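Local atomic coordinates of pentafunctional AROM polypeptide (Schizosaccharomyces pombe, PDB entry 5SWV), a protein that probably catalyses five consecutive central steps of the shikimate pathway, its crystallised part comprising the 3-dehydroquinate dehydratase and shikimate dehydrogenase units. Residues Q208-H222 against A230-R243. Numbering follows the deposited sequence.
Sequences QLSRILNKFMTPVTH and APGQLTVKQLNEAR
Helix 236-243 packs across helix 208-213 at nearly a right angle (-88°, axes 9.9 Å apart) and also covers strand 218-220, the eighth strand of the (βα)8 barrel expected of a type I 3-dehydroquinase. Strand 218-220 pairs with strand 13-17, the first of the barrel, through backbone bonds of Thr218 and Val220.

Where the helices cross, Arg243 reaches past Ile212 in the opposite direction and turns its guanidinium side-on to the helix end. NE and NH2 both donate to Ile212 O; the NE bond (2.8 Å to Ile212 O) lies in the carbonyl plane, on a lone pair, whereas NH2 approaches from above that plane. Leu239 CD2 lies over one face of this guanidinium, towards its rim, and also meets Val220 CG1. Ile212, its CG1 anti to the carbonyl carbon (chi1 -72°), reaches Leu234 CD1 with CG1 and Ala242 CB with CD1. Closer to the strand, Val220 CG2 abuts Val236 CG2.

Just before helix 236-243 the chain is tied to Thr221: Thr221 N donates to Leu234 O (3.1 Å), and a water bridges Thr221 O and Val236 N. Thr235 and Gln238 form a capping box at the start of the helix. The Gln233 side chain crosses Thr221 at a slant, its amide carbon CD 3.6 Å from Thr221 CB, while its OE1 accepts from Ala229 N and its NE2 donates to Thr16 OG1. At the type II turn 230-233, Arg211, extended as far as NE, turns its guanidinium so that Gln233 CA lies over one face, and its NH2 donates in the guanidinium plane to Pro231 O at 3.1 Å, approaching from above the carbonyl plane.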
loop_
_atom_site.group_PDB
_atom_site.type_symbol
_atom_site.label_atom_id
_atom_site.label_comp_id
_atom_site.label_asym_id
_atom_site.label_seq_id
_atom_site.Cartn_x
_atom_site.Cartn_y
_atom_site.Cartn_z
ATOM N N GLN A 208 -5.445 -10.652 -24.486
ATOM C CA GLN A 208 -4.741 -10.818 -23.205
ATOM C C GLN A 208 -3.237 -10.508 -23.247
ATOM O O GLN A 208 -2.701 -9.944 -22.292
ATOM C CB GLN A 208 -5.007 -12.211 -22.605
ATOM C CG GLN A 208 -6.464 -12.404 -22.174
ATOM C CD GLN A 208 -6.770 -13.730 -21.517
ATOM O OE1 GLN A 208 -7.925 -14.079 -21.343
ATOM N NE2 GLN A 208 -5.749 -14.470 -21.155
ATOM N N LEU A 209 -2.560 -10.849 -24.341
ATOM C CA LEU A 209 -1.165 -10.420 -24.509
ATOM C C LEU A 209 -0.984 -8.896 -24.280
ATOM O O LEU A 209 -0.034 -8.478 -23.594
ATOM C CB LEU A 209 -0.634 -10.789 -25.903
ATOM C CG LEU A 209 0.813 -10.376 -26.207
ATOM C CD1 LEU A 209 1.821 -10.971 -25.236
ATOM C CD2 LEU A 209 1.184 -10.758 -27.623
ATOM N N SER A 210 -1.869 -8.077 -24.854
ATOM C CA SER A 210 -1.696 -6.633 -24.786
ATOM C C SER A 210 -1.842 -6.109 -23.356
ATOM O O SER A 210 -1.178 -5.156 -22.994
ATOM C CB SER A 210 -2.673 -5.911 -25.714
ATOM O OG SER A 210 -4.021 -6.010 -25.251
ATOM N N ARG A 211 -2.708 -6.725 -22.551
ATOM C CA ARG A 211 -2.843 -6.375 -21.117
ATOM C C ARG A 211 -1.540 -6.642 -20.372
ATOM O O ARG A 211 -1.079 -5.819 -19.577
ATOM C CB ARG A 211 -3.941 -7.198 -20.425
ATOM C CG ARG A 211 -5.371 -6.921 -20.872
ATOM C CD ARG A 211 -6.290 -7.920 -20.203
ATOM N NE ARG A 211 -7.710 -7.749 -20.501
ATOM C CZ ARG A 211 -8.514 -6.838 -19.959
ATOM N NH1 ARG A 211 -8.054 -5.935 -19.094
ATOM N NH2 ARG A 211 -9.796 -6.821 -20.306
ATOM N N ILE A 212 -0.960 -7.803 -20.656
ATOM C CA ILE A 212 0.289 -8.243 -20.060
ATOM C C ILE A 212 1.430 -7.276 -20.378
ATOM O O ILE A 212 2.215 -6.953 -19.490
ATOM C CB ILE A 212 0.584 -9.689 -20.509
ATOM C CG1 ILE A 212 -0.380 -10.652 -19.802
ATOM C CG2 ILE A 212 2.031 -10.087 -20.255
ATOM C CD1 ILE A 212 -0.611 -11.946 -20.555
ATOM N N LEU A 213 1.490 -6.803 -21.624
ATOM C CA LEU A 213 2.512 -5.832 -22.073
ATOM C C LEU A 213 2.264 -4.365 -21.685
ATOM O O LEU A 213 3.202 -3.552 -21.708
ATOM C CB LEU A 213 2.673 -5.896 -23.600
ATOM C CG LEU A 213 3.116 -7.239 -24.190
ATOM C CD1 LEU A 213 3.211 -7.151 -25.711
ATOM C CD2 LEU A 213 4.429 -7.701 -23.583
ATOM N N ASN A 214 1.020 -4.012 -21.367
ATOM C CA ASN A 214 0.715 -2.666 -20.895
ATOM C C ASN A 214 1.224 -2.439 -19.465
ATOM O O ASN A 214 0.656 -2.943 -18.506
ATOM C CB ASN A 214 -0.781 -2.420 -20.969
ATOM C CG ASN A 214 -1.157 -1.041 -20.473
ATOM O OD1 ASN A 214 -0.927 -0.060 -21.145
ATOM N ND2 ASN A 214 -1.717 -0.966 -19.277
ATOM N N LYS A 215 2.300 -1.679 -19.324
ATOM C CA LYS A 215 2.978 -1.558 -18.019
ATOM C C LYS A 215 2.308 -0.554 -17.118
ATOM O O LYS A 215 2.195 -0.787 -15.932
ATOM C CB LYS A 215 4.458 -1.236 -18.208
ATOM C CG LYS A 215 5.171 -2.413 -18.865
ATOM C CD LYS A 215 6.663 -2.212 -19.077
ATOM C CE LYS A 215 6.933 -0.987 -19.940
ATOM N NZ LYS A 215 8.156 -1.169 -20.762
ATOM N N PHE A 216 1.827 0.533 -17.703
ATOM C CA PHE A 216 1.249 1.637 -16.959
ATOM C C PHE A 216 -0.247 1.479 -16.688
ATOM O O PHE A 216 -1.059 1.529 -17.611
ATOM C CB PHE A 216 1.495 2.937 -17.718
ATOM C CG PHE A 216 0.994 4.141 -17.006
ATOM C CD1 PHE A 216 1.683 4.639 -15.910
ATOM C CD2 PHE A 216 -0.180 4.769 -17.414
ATOM C CE1 PHE A 216 1.220 5.761 -15.227
ATOM C CE2 PHE A 216 -0.653 5.888 -16.737
ATOM C CZ PHE A 216 0.046 6.385 -15.638
ATOM N N MET A 217 -0.591 1.310 -15.406
ATOM C CA MET A 217 -1.989 1.277 -14.898
ATOM C C MET A 217 -2.892 0.282 -15.621
ATOM O O MET A 217 -3.912 0.660 -16.200
ATOM C CB MET A 217 -2.621 2.678 -14.911
ATOM C CG MET A 217 -1.940 3.675 -13.989
ATOM S SD MET A 217 -2.738 5.307 -14.034
ATOM C CE MET A 217 -4.213 4.967 -13.070
ATOM N N THR A 218 -2.505 -0.990 -15.574
ATOM C CA THR A 218 -3.322 -2.072 -16.127
ATOM C C THR A 218 -4.449 -2.387 -15.157
ATOM O O THR A 218 -4.215 -2.460 -13.951
ATOM C CB THR A 218 -2.497 -3.359 -16.354
ATOM O OG1 THR A 218 -1.443 -3.090 -17.279
ATOM C CG2 THR A 218 -3.356 -4.465 -16.919
ATOM N N PRO A 219 -5.680 -2.558 -15.667
ATOM C CA PRO A 219 -6.719 -3.038 -14.758
ATOM C C PRO A 219 -6.608 -4.533 -14.511
ATOM O O PRO A 219 -6.275 -5.304 -15.418
ATOM C CB PRO A 219 -8.023 -2.694 -15.471
ATOM C CG PRO A 219 -7.652 -2.570 -16.892
ATOM C CD PRO A 219 -6.244 -2.065 -16.929
ATOM N N VAL A 220 -6.880 -4.904 -13.267
ATOM C CA VAL A 220 -6.905 -6.276 -12.821
ATOM C C VAL A 220 -8.154 -6.511 -11.982
ATOM O O VAL A 220 -8.816 -5.563 -11.543
ATOM C CB VAL A 220 -5.659 -6.634 -11.982
ATOM C CG1 VAL A 220 -4.395 -6.421 -12.795
ATOM C CG2 VAL A 220 -5.600 -5.848 -10.671
ATOM N N THR A 221 -8.451 -7.787 -11.756
ATOM C CA THR A 221 -9.577 -8.206 -10.941
ATOM C C THR A 221 -9.058 -9.185 -9.889
ATOM O O THR A 221 -7.841 -9.338 -9.747
ATOM C CB THR A 221 -10.710 -8.803 -11.808
ATOM O OG1 THR A 221 -11.806 -9.192 -10.967
ATOM C CG2 THR A 221 -10.244 -10.016 -12.615
ATOM N N HIS A 222 -9.970 -9.824 -9.153
ATOM C CA HIS A 222 -9.622 -10.785 -8.098
ATOM C C HIS A 222 -10.760 -11.812 -7.933
ATOM O O HIS A 222 -11.924 -11.458 -8.117
ATOM C CB HIS A 222 -9.380 -10.019 -6.801
ATOM C CG HIS A 222 -8.839 -10.854 -5.685
ATOM N ND1 HIS A 222 -9.649 -11.601 -4.856
ATOM C CD2 HIS A 222 -7.573 -11.045 -5.246
ATOM C CE1 HIS A 222 -8.909 -12.223 -3.958
ATOM N NE2 HIS A 222 -7.645 -11.906 -4.175
ATOM N N ALA A 230 -14.203 -6.630 -17.822
ATOM C CA ALA A 230 -14.246 -6.801 -19.266
ATOM C C ALA A 230 -13.593 -8.124 -19.698
ATOM O O ALA A 230 -12.773 -8.671 -18.965
ATOM C CB ALA A 230 -13.572 -5.614 -19.937
ATOM N N PRO A 231 -13.965 -8.638 -20.891
ATOM C CA PRO A 231 -13.414 -9.908 -21.357
ATOM C C PRO A 231 -11.898 -9.872 -21.445
ATOM O O PRO A 231 -11.315 -8.905 -21.972
ATOM C CB PRO A 231 -14.012 -10.071 -22.760
ATOM C CG PRO A 231 -15.208 -9.206 -22.793
ATOM C CD PRO A 231 -14.873 -8.047 -21.898
ATOM N N GLY A 232 -11.273 -10.917 -20.920
ATOM C CA GLY A 232 -9.837 -11.064 -21.005
ATOM C C GLY A 232 -9.115 -10.568 -19.785
ATOM O O GLY A 232 -7.905 -10.671 -19.709
ATOM N N GLN A 233 -9.840 -10.045 -18.809
ATOM C CA GLN A 233 -9.201 -9.451 -17.651
ATOM C C GLN A 233 -8.545 -10.509 -16.791
ATOM O O GLN A 233 -9.101 -11.587 -16.599
ATOM C CB GLN A 233 -10.222 -8.711 -16.824
ATOM C CG GLN A 233 -9.624 -7.889 -15.699
ATOM C CD GLN A 233 -10.679 -7.062 -14.996
ATOM O OE1 GLN A 233 -11.871 -7.411 -14.999
ATOM N NE2 GLN A 233 -10.250 -5.953 -14.387
ATOM N N LEU A 234 -7.376 -10.159 -16.263
ATOM C CA LEU A 234 -6.558 -11.039 -15.440
ATOM C C LEU A 234 -6.524 -10.593 -13.979
ATOM O O LEU A 234 -6.740 -9.433 -13.685
ATOM C CB LEU A 234 -5.132 -11.020 -15.978
ATOM C CG LEU A 234 -4.940 -11.538 -17.400
ATOM C CD1 LEU A 234 -3.504 -11.310 -17.875
ATOM C CD2 LEU A 234 -5.317 -13.018 -17.486
ATOM N N THR A 235 -6.229 -11.528 -13.084
ATOM C CA THR A 235 -5.956 -11.214 -11.696
ATOM C C THR A 235 -4.495 -10.797 -11.595
ATOM O O THR A 235 -3.728 -10.976 -12.558
ATOM C CB THR A 235 -6.247 -12.390 -10.736
ATOM O OG1 THR A 235 -5.372 -13.493 -11.002
ATOM C CG2 THR A 235 -7.680 -12.847 -10.850
ATOM N N VAL A 236 -4.111 -10.243 -10.440
ATOM C CA VAL A 236 -2.716 -9.858 -10.194
ATOM C C VAL A 236 -1.795 -11.069 -10.263
ATOM O O VAL A 236 -0.709 -10.996 -10.846
ATOM C CB VAL A 236 -2.541 -9.094 -8.847
ATOM C CG1 VAL A 236 -1.084 -9.037 -8.393
ATOM C CG2 VAL A 236 -3.069 -7.678 -8.998
ATOM N N LYS A 237 -2.229 -12.167 -9.664
ATOM C CA LYS A 237 -1.468 -13.408 -9.711
ATOM C C LYS A 237 -1.219 -13.873 -11.149
ATOM O O LYS A 237 -0.093 -14.196 -11.534
ATOM C CB LYS A 237 -2.200 -14.499 -8.954
ATOM C CG LYS A 237 -1.334 -15.713 -8.742
ATOM C CD LYS A 237 -2.121 -16.820 -8.086
ATOM C CE LYS A 237 -1.191 -17.929 -7.633
ATOM N NZ LYS A 237 -1.864 -19.248 -7.728
ATOM N N GLN A 238 -2.292 -13.902 -11.923
ATOM C CA GLN A 238 -2.226 -14.309 -13.310
ATOM C C GLN A 238 -1.333 -13.384 -14.101
ATOM O O GLN A 238 -0.551 -13.835 -14.941
ATOM C CB GLN A 238 -3.616 -14.295 -13.931
ATOM C CG GLN A 238 -4.557 -15.374 -13.413
ATOM C CD GLN A 238 -5.933 -15.294 -14.071
ATOM O OE1 GLN A 238 -6.637 -14.273 -14.007
ATOM N NE2 GLN A 238 -6.316 -16.380 -14.735
ATOM N N LEU A 239 -1.463 -12.090 -13.830
ATOM C CA LEU A 239 -0.715 -11.077 -14.558
ATOM C C LEU A 239 0.772 -11.254 -14.377
ATOM O O LEU A 239 1.512 -11.154 -15.340
ATOM C CB LEU A 239 -1.121 -9.666 -14.131
ATOM C CG LEU A 239 -0.442 -8.501 -14.876
ATOM C CD1 LEU A 239 -0.788 -8.480 -16.357
ATOM C CD2 LEU A 239 -0.821 -7.166 -14.243
ATOM N N ASN A 240 1.203 -11.507 -13.146
ATOM C CA ASN A 240 2.619 -11.767 -12.872
ATOM C C ASN A 240 3.066 -13.101 -13.478
ATOM O O ASN A 240 4.087 -13.179 -14.156
ATOM C CB ASN A 240 2.886 -11.771 -11.371
ATOM C CG ASN A 240 2.752 -10.395 -10.739
ATOM O OD1 ASN A 240 3.098 -9.379 -11.347
ATOM N ND2 ASN A 240 2.270 -10.359 -9.498
ATOM N N GLU A 241 2.285 -14.143 -13.244
ATOM C CA GLU A 241 2.565 -15.424 -13.850
ATOM C C GLU A 241 2.801 -15.331 -15.357
ATOM O O GLU A 241 3.730 -15.934 -15.882
ATOM C CB GLU A 241 1.432 -16.383 -13.566
ATOM C CG GLU A 241 1.492 -16.940 -12.168
ATOM C CD GLU A 241 0.297 -17.820 -11.837
ATOM O OE1 GLU A 241 -0.764 -17.694 -12.509
ATOM O OE2 GLU A 241 0.421 -18.635 -10.883
ATOM N N ALA A 242 1.964 -14.565 -16.038
ATOM C CA ALA A 242 2.097 -14.375 -17.474
ATOM C C ALA A 242 3.376 -13.611 -17.815
ATOM O O ALA A 242 4.154 -14.035 -18.679
ATOM C CB ALA A 242 0.887 -13.638 -18.018
ATOM N N ARG A 243 3.599 -12.501 -17.114
ATOM C CA ARG A 243 4.803 -11.693 -17.309
ATOM C C ARG A 243 6.101 -12.455 -17.063
ATOM O O ARG A 243 7.115 -12.170 -17.691
ATOM C CB ARG A 243 4.746 -10.440 -16.442
ATOM C CG ARG A 243 3.795 -9.407 -17.013
ATOM C CD ARG A 243 3.558 -8.229 -16.090
ATOM N NE ARG A 243 2.707 -7.235 -16.752
ATOM C CZ ARG A 243 2.187 -6.150 -16.177
ATOM N NH1 ARG A 243 2.420 -5.866 -14.892
ATOM N NH2 ARG A 243 1.420 -5.335 -16.900
HETATM O O HOH W 1 -8.901 -13.588 -18.859
HETATM O O HOH W 2 -5.766 -9.901 -8.070
#